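Local coordinates for protein 5-dehydro-2-deoxygluconokinase (Bacillus halodurans C-125, PDB 2QCV) that probably phosphorylates 5-dehydro-2-deoxy-D-gluconate with ATP, a step of myo-inositol breakdown, as a kinase of the PfkB carbohydrate kinase family, at residues S145-A148 with L149-S152; S194-A197 with E198-I202; A248-K251 with A252-Y256; F279-A282 with L283-K287; M313-V316 with E317-E320. All blocks are in the same frame, centred on the assembly; numbering follows the deposited sequence. Where two conformers were deposited one is given.

Interaction 1 (S145-A148 with L149-S152); sequences SGTA and LSKS
Thr147 O is gripped twice by Ser150, once through the side chain and once through the backbone. Ser150 OG donates to it at 2.7 Å, nearly along the C=O axis, with a C=O...OG angle of 160°. Ser150 N reaches the same oxygen at 3.0 Å. The hydroxyl gets there because OG stands between the backbone N and the carbonyl carbon (chi1 65°), turned back over the preceding turn. One step earlier, Leu149 N donates to Gly146 O at 3.0 Å, and Leu149 CB lies 3.3 Å from that oxygen; these i to i+3 bonds define a 3-10 turn after strand 139-145. This part is buried: Leu149 packs on Val158 and Trp183, while Thr147 OG1 bonds Asp177. The looser side is at partly exposed Lys151, whose chain leads away from the turn to a salt bridge with Glu184. With an alanine here in place of Ser150 the OG donor is gone, and Thr147 O would probably keep only the backbone N-H of its two local donors, the turn closing less firmly. Thr147 O is thus satisfied within the turn by the hydroxyl and N-H of one residue, whereas the later carbonyls, Ala148 O and Leu149 O, turn to Ser154 and Arg155.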
loop_
_atom_site.group_PDB
_atom_site.type_symbol
_atom_site.label_atom_id
_atom_site.label_comp_id
_atom_site.label_asym_id
_atom_site.label_seq_id
_atom_site.Cartn_x
_atom_site.Cartn_y
_atom_site.Cartn_z
ATOM N N SER A 145 -5.456 -25.615 3.862
ATOM C CA SER A 145 -5.033 -25.472 2.476
ATOM C C SER A 145 -3.822 -24.522 2.386
ATOM O O SER A 145 -3.726 -23.485 3.091
ATOM C CB SER A 145 -6.209 -25.075 1.544
ATOM O OG SER A 145 -7.143 -26.161 1.356
ATOM N N GLY A 146 -2.874 -24.898 1.536
ATOM C CA GLY A 146 -1.661 -24.128 1.359
ATOM C C GLY A 146 -1.825 -22.672 0.972
ATOM O O GLY A 146 -1.035 -21.823 1.400
ATOM N N THR A 147 -2.828 -22.360 0.162
ATOM C CA THR A 147 -2.973 -20.987 -0.309
ATOM C C THR A 147 -3.318 -20.040 0.833
ATOM O O THR A 147 -3.006 -18.847 0.771
ATOM C CB THR A 147 -3.989 -20.890 -1.474
ATOM O OG1 THR A 147 -3.475 -21.667 -2.556
ATOM C CG2 THR A 147 -4.209 -19.453 -1.933
ATOM N N ALA A 148 -3.935 -20.566 1.898
ATOM C CA ALA A 148 -4.252 -19.757 3.075
ATOM C C ALA A 148 -2.983 -19.262 3.802
ATOM O O ALA A 148 -3.069 -18.399 4.669
ATOM C CB ALA A 148 -5.154 -20.519 4.038
ATOM N N LEU A 149 -1.824 -19.828 3.469
ATOM C CA LEU A 149 -0.547 -19.380 4.026
ATOM C C LEU A 149 0.097 -18.281 3.187
ATOM O O LEU A 149 1.164 -17.798 3.560
ATOM C CB LEU A 149 0.429 -20.559 4.127
ATOM C CG LEU A 149 0.047 -21.751 4.989
ATOM C CD1 LEU A 149 0.926 -23.010 4.692
ATOM C CD2 LEU A 149 0.169 -21.385 6.461
ATOM N N SER A 150 -0.510 -17.918 2.053
ATOM C CA SER A 150 0.115 -17.014 1.083
ATOM C C SER A 150 0.253 -15.571 1.572
ATOM O O SER A 150 1.120 -14.847 1.078
ATOM C CB SER A 150 -0.616 -17.034 -0.266
ATOM O OG SER A 150 -1.946 -16.516 -0.173
ATOM N N LYS A 151 -0.565 -15.142 2.540
ATOM C CA LYS A 151 -0.514 -13.766 3.006
ATOM C C LYS A 151 -0.954 -13.722 4.459
ATOM O O LYS A 151 -1.822 -14.467 4.860
ATOM C CB LYS A 151 -1.498 -12.860 2.206
ATOM C CG LYS A 151 -1.230 -12.641 0.734
ATOM C CD LYS A 151 -0.035 -11.727 0.488
ATOM C CE LYS A 151 0.441 -11.860 -0.981
ATOM N NZ LYS A 151 1.867 -11.432 -1.147
ATOM N N SER A 152 -0.386 -12.793 5.206
ATOM C CA SER A 152 -0.943 -12.379 6.490
ATOM C C SER A 152 -2.185 -11.484 6.324
ATOM O O SER A 152 -2.242 -10.693 5.376
ATOM C CB SER A 152 0.132 -11.607 7.255
ATOM O OG SER A 152 1.282 -12.422 7.490
#

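Interaction 2 (S194-A197 with E198-I202); sequences SLVA and EQSDI
Glu198 lies back along the last turn of helix 186-199, against the carbonyl of Ser194. Its CB is 3.3 Å from Ser194 O, and CG is closer still, 3.1 Å from the same oxygen, because CG stands anti to the carbonyl carbon (chi1 -76°). CD remains 3.4 Å from Ser194 O, so the extended chain runs past that carbonyl, and both carboxylate oxygens, OE1 and OE2, stay 3.8 Å from Ser194 O. OE2 finds its polar partners outside the turn, Tyr228 OH and Arg163 of the second subunit, the latter by a salt bridge. The backbone under this chain is helical, with Glu198 N donating to Ser194 O.

Gln199 lies side by side with Leu195, the two pointing the same way: CG passes 3.2 Å from Leu195 O, and NE2 comes 4.0 Å from Leu195 CD1. The helix then tightens. Gln199 N bonds Val196 O at 3.0 Å, whereas its bond to Leu195 O is weak. Val196 O also accepts from Ser200 OG at 2.8 Å, and the two donors arrive from opposite faces of the carbonyl plane. Ser200 N closes on Ala197 O with an N-H...O angle of 157°.

Val196 packs on helix 154-167 and Ala197 on helix 222-229, while the chain beyond Ser200 enters strand 202-206. This is a helix C-terminus that passes from i to i+4 to i to i+3 bonding, with the Ser200 hydroxyl on Val196 O, within the beta-alpha-beta unit 171-175, 186-199, 202-206 of the ribokinase-like fold.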
loop_
_atom_site.group_PDB
_atom_site.type_symbol
_atom_site.label_atom_id
_atom_site.label_comp_id
_atom_site.label_asym_id
_atom_site.label_seq_id
_atom_site.Cartn_x
_atom_site.Cartn_y
_atom_site.Cartn_z
ATOM N N SER A 194 7.076 -26.081 3.991
ATOM C CA SER A 194 7.936 -26.994 4.784
ATOM C C SER A 194 7.581 -26.948 6.282
ATOM O O SER A 194 7.380 -27.970 6.928
ATOM C CB SER A 194 9.418 -26.698 4.539
ATOM O OG SER A 194 9.760 -25.346 4.863
ATOM N N LEU A 195 7.443 -25.744 6.804
ATOM C CA LEU A 195 7.138 -25.504 8.233
ATOM C C LEU A 195 5.815 -26.169 8.617
ATOM O O LEU A 195 5.751 -26.932 9.590
ATOM C CB LEU A 195 7.049 -23.986 8.463
ATOM C CG LEU A 195 6.193 -23.380 9.602
ATOM C CD1 LEU A 195 6.711 -23.887 10.906
ATOM C CD2 LEU A 195 6.195 -21.844 9.572
ATOM N N VAL A 196 4.792 -25.925 7.797
ATOM C CA VAL A 196 3.463 -26.460 8.059
ATOM C C VAL A 196 3.435 -27.990 7.866
ATOM O O VAL A 196 2.921 -28.713 8.724
ATOM C CB VAL A 196 2.386 -25.757 7.274
ATOM C CG1 VAL A 196 1.031 -26.472 7.457
ATOM C CG2 VAL A 196 2.315 -24.252 7.771
ATOM N N ALA A 197 4.056 -28.498 6.792
ATOM C CA ALA A 197 4.061 -29.955 6.589
ATOM C C ALA A 197 4.746 -30.643 7.766
ATOM O O ALA A 197 4.318 -31.719 8.209
ATOM C CB ALA A 197 4.760 -30.339 5.251
ATOM N N GLU A 198 5.786 -30.010 8.325
ATOM C CA GLU A 198 6.532 -30.628 9.411
ATOM C C GLU A 198 5.702 -30.779 10.693
ATOM O O GLU A 198 5.997 -31.647 11.502
ATOM C CB GLU A 198 7.800 -29.816 9.687
ATOM C CG GLU A 198 8.887 -30.060 8.610
ATOM C CD GLU A 198 10.029 -29.058 8.679
ATOM O OE1 GLU A 198 10.063 -28.272 9.652
ATOM O OE2 GLU A 198 10.882 -29.068 7.761
ATOM N N GLN A 199 4.679 -29.956 10.816
ATOM C CA GLN A 199 3.759 -29.912 11.956
ATOM C C GLN A 199 2.539 -30.785 11.749
ATOM O O GLN A 199 1.759 -31.005 12.683
ATOM C CB GLN A 199 3.136 -28.519 12.075
ATOM C CG GLN A 199 4.005 -27.384 12.272
ATOM C CD GLN A 199 3.210 -26.224 12.802
ATOM O OE1 GLN A 199 2.673 -26.292 13.904
ATOM N NE2 GLN A 199 3.085 -25.179 12.015
ATOM N N SER A 200 2.320 -31.240 10.516
ATOM C CA SER A 200 1.047 -31.894 10.142
ATOM C C SER A 200 1.088 -33.401 10.332
ATOM O O SER A 200 2.154 -33.996 10.351
ATOM C CB SER A 200 0.728 -31.586 8.671
ATOM O OG SER A 200 0.541 -30.200 8.501
ATOM N N ASP A 201 -0.093 -34.013 10.420
ATOM C CA ASP A 201 -0.243 -35.455 10.582
ATOM C C ASP A 201 -0.377 -36.179 9.240
ATOM O O ASP A 201 0.154 -37.279 9.036
ATOM C CB ASP A 201 -1.471 -35.692 11.463
ATOM C CG ASP A 201 -1.304 -35.092 12.805
ATOM O OD1 ASP A 201 -0.317 -35.443 13.468
ATOM O OD2 ASP A 201 -2.112 -34.246 13.213
ATOM N N ILE A 202 -1.077 -35.530 8.323
ATOM C CA ILE A 202 -1.289 -36.046 6.966
ATOM C C ILE A 202 -1.002 -34.924 5.999
ATOM O O ILE A 202 -1.509 -33.806 6.173
ATOM C CB ILE A 202 -2.761 -36.548 6.742
ATOM C CG1 ILE A 202 -3.150 -37.585 7.809
ATOM C CG2 ILE A 202 -2.930 -37.073 5.305
ATOM C CD1 ILE A 202 -4.640 -38.051 7.765
#

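Interaction 3 (A248-K251 with A252-Y256); sequences AYTK and AGEAY
The Tyr256 ring meets Thr250 at its edge, near the ring plane, where CE2 lies 4.1 Å from Thr250 CG2; the two side chains cross obliquely. Ala248 O approaches the same ring at a slant. On the other face of the hairpin the Tyr249 ring is touched obliquely by Ala255, with CD1 at 3.8 Å from Ala255 CB, and its hydroxyl bonds Asn222.

The two rings thus belong to alternating antiparallel pairs. Ala248 and Tyr256 form a hydrogen-bonded pair, in which Tyr256 N donates to Ala248 O at 2.8 Å, and Ala248 N donates to Tyr256 O. Tyr249 and Ala255 form the next, non-hydrogen-bonded pair. Beyond it, Thr250 N donates to Glu254 O at 3.0 Å with an N-H...O angle of 168°.

Thr250 also organises the type I turn from Thr250 to Gly253 and its G1 beta bulge. Its carbonyl oxygen takes Gly253 N at 2.9 Å, while OG1 accepts from Glu254 N at 3.1 Å. The hydroxyl is placed for this by a chi1 of 69°, which sets OG1 between the backbone N and carbonyl carbon and sends CG2 toward the tyrosine edge. A water donates to both Thr250 O and Glu254 O, spanning the mouth of the turn. Gly253 gives the bulge its positive phi of 106°, at which a CB would jam against the preceding carbonyl oxygen.

Within the chain, strand 255-258 is the outermost strand of the nine-stranded sheet and strand 246-250 joins it to strand 236-240; Ala248, Thr250 and Tyr256 pack on Ile289 of helix 289-305.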
loop_
_atom_site.group_PDB
_atom_site.type_symbol
_atom_site.label_atom_id
_atom_site.label_comp_id
_atom_site.label_asym_id
_atom_site.label_seq_id
_atom_site.Cartn_x
_atom_site.Cartn_y
_atom_site.Cartn_z
ATOM N N ALA A 248 0.647 -43.448 -1.366
ATOM C CA ALA A 248 0.554 -43.071 0.023
ATOM C C ALA A 248 1.616 -43.837 0.790
ATOM O O ALA A 248 1.836 -45.061 0.555
ATOM C CB ALA A 248 -0.828 -43.390 0.568
ATOM N N TYR A 249 2.250 -43.146 1.720
ATOM C CA TYR A 249 3.344 -43.701 2.527
ATOM C C TYR A 249 3.063 -43.460 4.013
ATOM O O TYR A 249 2.669 -42.370 4.366
ATOM C CB TYR A 249 4.642 -42.970 2.170
ATOM C CG TYR A 249 5.011 -42.998 0.695
ATOM C CD1 TYR A 249 5.740 -44.061 0.175
ATOM C CD2 TYR A 249 4.597 -41.995 -0.164
ATOM C CE1 TYR A 249 6.092 -44.117 -1.170
ATOM C CE2 TYR A 249 4.943 -42.005 -1.490
ATOM C CZ TYR A 249 5.702 -43.081 -1.999
ATOM O OH TYR A 249 6.022 -43.132 -3.299
ATOM N N THR A 250 3.290 -44.458 4.859
ATOM C CA THR A 250 3.078 -44.355 6.308
ATOM C C THR A 250 4.419 -44.349 7.033
ATOM O O THR A 250 5.426 -44.882 6.529
ATOM C CB THR A 250 2.211 -45.515 6.854
ATOM O OG1 THR A 250 2.954 -46.739 6.777
ATOM C CG2 THR A 250 0.927 -45.601 6.067
ATOM N N LYS A 251 4.432 -43.728 8.209
ATOM C CA LYS A 251 5.631 -43.608 9.001
ATOM C C LYS A 251 6.139 -45.011 9.423
ATOM O O LYS A 251 7.331 -45.229 9.547
ATOM C CB LYS A 251 5.368 -42.766 10.244
ATOM C CG LYS A 251 6.668 -42.629 11.046
ATOM C CD LYS A 251 6.652 -41.656 12.170
ATOM C CE LYS A 251 8.129 -41.224 12.474
ATOM N NZ LYS A 251 8.203 -39.975 13.231
ATOM N N ALA A 252 5.212 -45.944 9.592
ATOM C CA ALA A 252 5.508 -47.373 9.863
ATOM C C ALA A 252 6.263 -48.064 8.732
ATOM O O ALA A 252 6.826 -49.115 8.934
ATOM C CB ALA A 252 4.192 -48.142 10.146
ATOM N N GLY A 253 6.269 -47.478 7.540
ATOM C CA GLY A 253 7.095 -47.944 6.456
ATOM C C GLY A 253 6.314 -48.668 5.381
ATOM O O GLY A 253 6.900 -49.324 4.553
ATOM N N GLU A 254 4.995 -48.526 5.348
ATOM C CA GLU A 254 4.202 -49.144 4.280
ATOM C C GLU A 254 3.989 -48.134 3.152
ATOM O O GLU A 254 4.161 -46.929 3.354
ATOM C CB GLU A 254 2.867 -49.641 4.838
ATOM C CG GLU A 254 3.044 -50.599 6.012
ATOM C CD GLU A 254 3.793 -51.897 5.630
ATOM O OE1 GLU A 254 3.607 -52.394 4.480
ATOM O OE2 GLU A 254 4.569 -52.405 6.487
ATOM N N ALA A 255 3.682 -48.637 1.958
ATOM C CA ALA A 255 3.402 -47.799 0.784
ATOM C C ALA A 255 2.257 -48.421 0.007
ATOM O O ALA A 255 2.161 -49.674 -0.091
ATOM C CB ALA A 255 4.620 -47.660 -0.105
ATOM N N TYR A 256 1.380 -47.577 -0.521
ATOM C CA TYR A 256 0.156 -48.011 -1.215
ATOM C C TYR A 256 0.050 -47.242 -2.511
ATOM O O TYR A 256 0.523 -46.105 -2.584
ATOM C CB TYR A 256 -1.090 -47.706 -0.368
ATOM C CG TYR A 256 -1.030 -48.348 0.976
ATOM C CD1 TYR A 256 -1.511 -49.627 1.159
ATOM C CD2 TYR A 256 -0.459 -47.677 2.075
ATOM C CE1 TYR A 256 -1.451 -50.238 2.390
ATOM C CE2 TYR A 256 -0.399 -48.283 3.320
ATOM C CZ TYR A 256 -0.905 -49.571 3.462
ATOM O OH TYR A 256 -0.855 -50.258 4.664
HETATM O O HOH W 1 6.561 -45.475 4.070
#

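Interaction 4 (F279-A282 with L283-K287); sequences FLYA and LISGK
Ala282 and Lys287 close a Schellman motif that ends helix 271-284: Lys287 N donates to Ala282 O at 3.0 Å, Gly286 N donates to Leu283 O, and Gly286 takes the positive phi of 80° characteristic of the C-prime position. The preceding turns keep regular i to i+4 bonds, from Leu283 N to Phe279 O and from Ile284 N to Leu280 O.

Ser285, the first residue to leave helical angles, holds Tyr281 O with two donors. OG reaches it at 2.8 Å and the backbone N at 2.9 Å, from opposite faces of the carbonyl plane. OG stands anti to the carbonyl carbon of its own residue (chi1 -64°), which turns it back toward that oxygen and also sets it over the Tyr281 ring. It lies over the ring centre, 3.6 Å above the plane, so one hydroxyl serves the carbonyl while covering an aromatic face.

Lys287 folds back over the helix end. Its CD lies 4.0 Å from Ala282 CB, and its CE is 4.0 Å from Tyr281 CE2, the two side chains crossing at a slant. Phe279 CE2 packs 4.2 Å from Leu283 CD2. Separately, Ile284 CG1 lies near Leu280 O.

Around the helix, Phe279 and Ala282 pack on helix 289-305, and Leu280 and Ile284 on strand 139-145. Tyr281 rests on Leu57 and Leu59. At the ring's edge, in plane, a water lies 2.7 Å from Tyr281 OH and accepts a weak bond from Lys287 NZ.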
loop_
_atom_site.group_PDB
_atom_site.type_symbol
_atom_site.label_atom_id
_atom_site.label_comp_id
_atom_site.label_asym_id
_atom_site.label_seq_id
_atom_site.Cartn_x
_atom_site.Cartn_y
_atom_site.Cartn_z
ATOM N N PHE A 279 -10.940 -39.141 -0.562
ATOM C CA PHE A 279 -9.875 -39.850 0.136
ATOM C C PHE A 279 -10.094 -39.783 1.652
ATOM O O PHE A 279 -10.082 -40.810 2.351
ATOM C CB PHE A 279 -8.512 -39.254 -0.225
ATOM C CG PHE A 279 -7.362 -39.867 0.527
ATOM C CD1 PHE A 279 -6.701 -40.994 0.052
ATOM C CD2 PHE A 279 -6.917 -39.301 1.684
ATOM C CE1 PHE A 279 -5.640 -41.567 0.773
ATOM C CE2 PHE A 279 -5.861 -39.849 2.401
ATOM C CZ PHE A 279 -5.226 -40.994 1.947
ATOM N N LEU A 280 -10.384 -38.583 2.160
ATOM C CA LEU A 280 -10.633 -38.453 3.591
ATOM C C LEU A 280 -11.904 -39.152 4.021
ATOM O O LEU A 280 -11.951 -39.767 5.077
ATOM C CB LEU A 280 -10.681 -36.998 4.025
ATOM C CG LEU A 280 -9.346 -36.242 3.863
ATOM C CD1 LEU A 280 -9.555 -34.698 4.044
ATOM C CD2 LEU A 280 -8.326 -36.830 4.841
ATOM N N TYR A 281 -12.959 -39.037 3.233
ATOM C CA TYR A 281 -14.157 -39.828 3.526
ATOM C C TYR A 281 -13.840 -41.304 3.704
ATOM O O TYR A 281 -14.306 -41.954 4.661
ATOM C CB TYR A 281 -15.200 -39.649 2.430
ATOM C CG TYR A 281 -16.296 -40.679 2.461
ATOM C CD1 TYR A 281 -17.444 -40.474 3.217
ATOM C CD2 TYR A 281 -16.199 -41.842 1.713
ATOM C CE1 TYR A 281 -18.489 -41.435 3.234
ATOM C CE2 TYR A 281 -17.208 -42.826 1.752
ATOM C CZ TYR A 281 -18.360 -42.589 2.493
ATOM O OH TYR A 281 -19.358 -43.524 2.508
ATOM N N ALA A 282 -13.061 -41.864 2.777
ATOM C CA ALA A 282 -12.731 -43.285 2.866
ATOM C C ALA A 282 -11.943 -43.625 4.117
ATOM O O ALA A 282 -12.188 -44.665 4.769
ATOM C CB ALA A 282 -11.970 -43.756 1.593
ATOM N N LEU A 283 -10.939 -42.797 4.435
ATOM C CA LEU A 283 -10.115 -42.972 5.631
ATOM C C LEU A 283 -10.954 -42.937 6.924
ATOM O O LEU A 283 -10.842 -43.818 7.762
ATOM C CB LEU A 283 -9.034 -41.886 5.675
ATOM C CG LEU A 283 -7.715 -42.209 6.360
ATOM C CD1 LEU A 283 -6.992 -43.362 5.644
ATOM C CD2 LEU A 283 -6.875 -40.965 6.362
ATOM N N ILE A 284 -11.763 -41.894 7.065
ATOM C CA ILE A 284 -12.698 -41.674 8.211
ATOM C C ILE A 284 -13.688 -42.830 8.343
ATOM O O ILE A 284 -14.032 -43.199 9.459
ATOM C CB ILE A 284 -13.503 -40.339 8.026
ATOM C CG1 ILE A 284 -12.602 -39.143 8.321
ATOM C CG2 ILE A 284 -14.724 -40.251 8.953
ATOM C CD1 ILE A 284 -13.142 -37.870 7.773
ATOM N N SER A 285 -14.065 -43.426 7.202
ATOM C CA SER A 285 -15.028 -44.529 7.122
ATOM C C SER A 285 -14.394 -45.904 7.271
ATOM O O SER A 285 -15.043 -46.899 7.066
ATOM C CB SER A 285 -15.760 -44.486 5.786
ATOM O OG SER A 285 -16.532 -43.324 5.681
ATOM N N GLY A 286 -13.107 -45.961 7.591
ATOM C CA GLY A 286 -12.478 -47.220 7.936
ATOM C C GLY A 286 -12.108 -48.086 6.760
ATOM O O GLY A 286 -11.860 -49.256 6.922
ATOM N N LYS A 287 -12.034 -47.508 5.563
ATOM C CA LYS A 287 -11.769 -48.304 4.365
ATOM C C LYS A 287 -10.294 -48.608 4.178
ATOM O O LYS A 287 -9.927 -49.463 3.374
ATOM C CB LYS A 287 -12.353 -47.620 3.125
ATOM C CG LYS A 287 -13.899 -47.537 3.236
ATOM C CD LYS A 287 -14.509 -46.850 2.088
ATOM C CE LYS A 287 -16.007 -46.624 2.288
ATOM N NZ LYS A 287 -16.715 -47.880 2.504
HETATM O O HOH W 2 -19.266 -46.068 1.514
#

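Interaction 5 (M313-V316 with E317-E320); sequences MPSV and EEIE
A capping box opens helix 316-325, with Ser315 as the N-cap and Glu318 as its reciprocal partner. Ser315 OG accepts from Glu318 N at 3.0 Å, with an N-H...O angle of 157°. The chi1 of 59° swings that hydroxyl forward to the first turn's N-H. In return, Ser315 N donates to Glu318 OE1 at 3.0 Å, meeting the carboxylate oxygen on its anti side and 21° out of its plane. The Glu318 chain is extended beyond CG, and CG itself passes 3.2 Å from Ser315 OG, so the side chain doubles back alongside the cap. OE1 also comes 3.3 Å from Pro314 CA. A weak bond from Ser315 OG and a long, weak ion pair with Lys306 add to its surroundings. A glutamate replaced by an alanine at this place would probably leave Ser315 N without its carboxylate acceptor and the cap held from one side alone.

Behind the box, Ile319 N bonds Ser315 O. Val316 and Glu320 lie side by side, with Val316 CG1 at 3.5 Å from Glu320 CD; the Glu320 carboxylate bonds Tyr295 through OE2. Pro314 and Ile319 pack on helix 289-305 and Val316 on Tyr281 of helix 271-284. Pro314, just before the N-cap, sets its CB 3.8 Å from Ile319 CG1 in the first turn, a contact that fits a hydrophobic staple joined to the capping box at the start of helix 316-325.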
loop_
_atom_site.group_PDB
_atom_site.type_symbol
_atom_site.label_atom_id
_atom_site.label_comp_id
_atom_site.label_asym_id
_atom_site.label_seq_id
_atom_site.Cartn_x
_atom_site.Cartn_y
_atom_site.Cartn_z
HETATM N N MSE A 313 -20.721 -32.102 -7.571
HETATM C CA MSE A 313 -19.803 -33.017 -7.017
HETATM C C MSE A 313 -20.231 -34.442 -6.830
HETATM O O MSE A 313 -21.428 -34.685 -6.715
HETATM C CB MSE A 313 -18.358 -32.610 -6.984
HETATM C CG MSE A 313 -18.072 -31.147 -6.732
HETATM SE SE MSE A 313 -17.643 -30.907 -4.899
HETATM C CE MSE A 313 -16.196 -32.423 -4.577
ATOM N N PRO A 314 -19.300 -35.409 -6.908
ATOM C CA PRO A 314 -19.728 -36.812 -6.887
ATOM C C PRO A 314 -20.485 -37.244 -5.651
ATOM O O PRO A 314 -20.199 -36.775 -4.561
ATOM C CB PRO A 314 -18.384 -37.571 -6.967
ATOM C CG PRO A 314 -17.474 -36.628 -7.590
ATOM C CD PRO A 314 -17.837 -35.308 -7.100
ATOM N N SER A 315 -21.432 -38.167 -5.831
ATOM C CA SER A 315 -22.012 -38.925 -4.737
ATOM C C SER A 315 -21.177 -40.167 -4.416
ATOM O O SER A 315 -20.416 -40.648 -5.256
ATOM C CB SER A 315 -23.414 -39.444 -5.090
ATOM O OG SER A 315 -23.307 -40.266 -6.229
ATOM N N VAL A 316 -21.346 -40.687 -3.213
ATOM C CA VAL A 316 -20.744 -41.989 -2.825
ATOM C C VAL A 316 -21.118 -43.088 -3.830
ATOM O O VAL A 316 -20.264 -43.884 -4.265
ATOM C CB VAL A 316 -21.168 -42.428 -1.420
ATOM C CG1 VAL A 316 -20.765 -43.896 -1.157
ATOM C CG2 VAL A 316 -20.566 -41.541 -0.374
ATOM N N GLU A 317 -22.395 -43.134 -4.213
ATOM C CA GLU A 317 -22.852 -44.111 -5.209
ATOM C C GLU A 317 -22.125 -43.992 -6.556
ATOM O O GLU A 317 -21.749 -45.009 -7.136
ATOM C CB GLU A 317 -24.363 -43.961 -5.431
ATOM C CG GLU A 317 -25.194 -44.382 -4.216
ATOM C CD GLU A 317 -25.208 -43.372 -3.061
ATOM O OE1 GLU A 317 -24.888 -42.163 -3.257
ATOM O OE2 GLU A 317 -25.548 -43.811 -1.941
ATOM N N GLU A 318 -21.932 -42.764 -7.049
ATOM C CA GLU A 318 -21.226 -42.560 -8.315
ATOM C C GLU A 318 -19.769 -42.998 -8.188
ATOM O O GLU A 318 -19.236 -43.648 -9.085
ATOM C CB GLU A 318 -21.234 -41.097 -8.755
ATOM C CG GLU A 318 -22.547 -40.635 -9.291
ATOM C CD GLU A 318 -22.576 -39.146 -9.530
ATOM O OE1 GLU A 318 -22.005 -38.381 -8.718
ATOM O OE2 GLU A 318 -23.183 -38.738 -10.544
ATOM N N ILE A 319 -19.134 -42.608 -7.085
ATOM C CA ILE A 319 -17.730 -43.003 -6.816
ATOM C C ILE A 319 -17.624 -44.520 -6.792
ATOM O O ILE A 319 -16.770 -45.094 -7.447
ATOM C CB ILE A 319 -17.186 -42.392 -5.484
ATOM C CG1 ILE A 319 -17.032 -40.872 -5.621
ATOM C CG2 ILE A 319 -15.850 -43.058 -5.058
ATOM C CD1 ILE A 319 -16.940 -40.103 -4.306
ATOM N N GLU A 320 -18.504 -45.176 -6.053
ATOM C CA GLU A 320 -18.418 -46.641 -5.885
ATOM C C GLU A 320 -18.691 -47.427 -7.188
ATOM O O GLU A 320 -18.026 -48.435 -7.468
ATOM C CB GLU A 320 -19.276 -47.090 -4.717
ATOM C CG GLU A 320 -18.636 -46.655 -3.410
ATOM C CD GLU A 320 -19.447 -46.931 -2.164
ATOM O OE1 GLU A 320 -20.639 -47.283 -2.286
ATOM O OE2 GLU A 320 -18.864 -46.792 -1.051
#

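The five local contacts end, cap or turn elements of one ribokinase-like domain. Interaction 1 touches interaction 2 where Leu149 CD1 packs 3.6 Å from Val196 CG2, linking the turn after strand 139-145 to helix 186-199. Interaction 2 reaches interaction 4 through Ile202 CD1 and Leu283 CD2, 3.9 Å apart. Interaction 4 in turn meets interaction 5, with Tyr281 OH at 3.7 Å from Val316 CG2. The hairpin of interaction 3 touches none of the others; its nearest atoms are about 5 Å from interaction 4. Interactions 1 and 5 lie on opposite sides of the chain's centre, their centres about 30 Å apart. A triethylene glycol lies about 4 Å from the Ser194 side chain, probably from the crystallisation liquor.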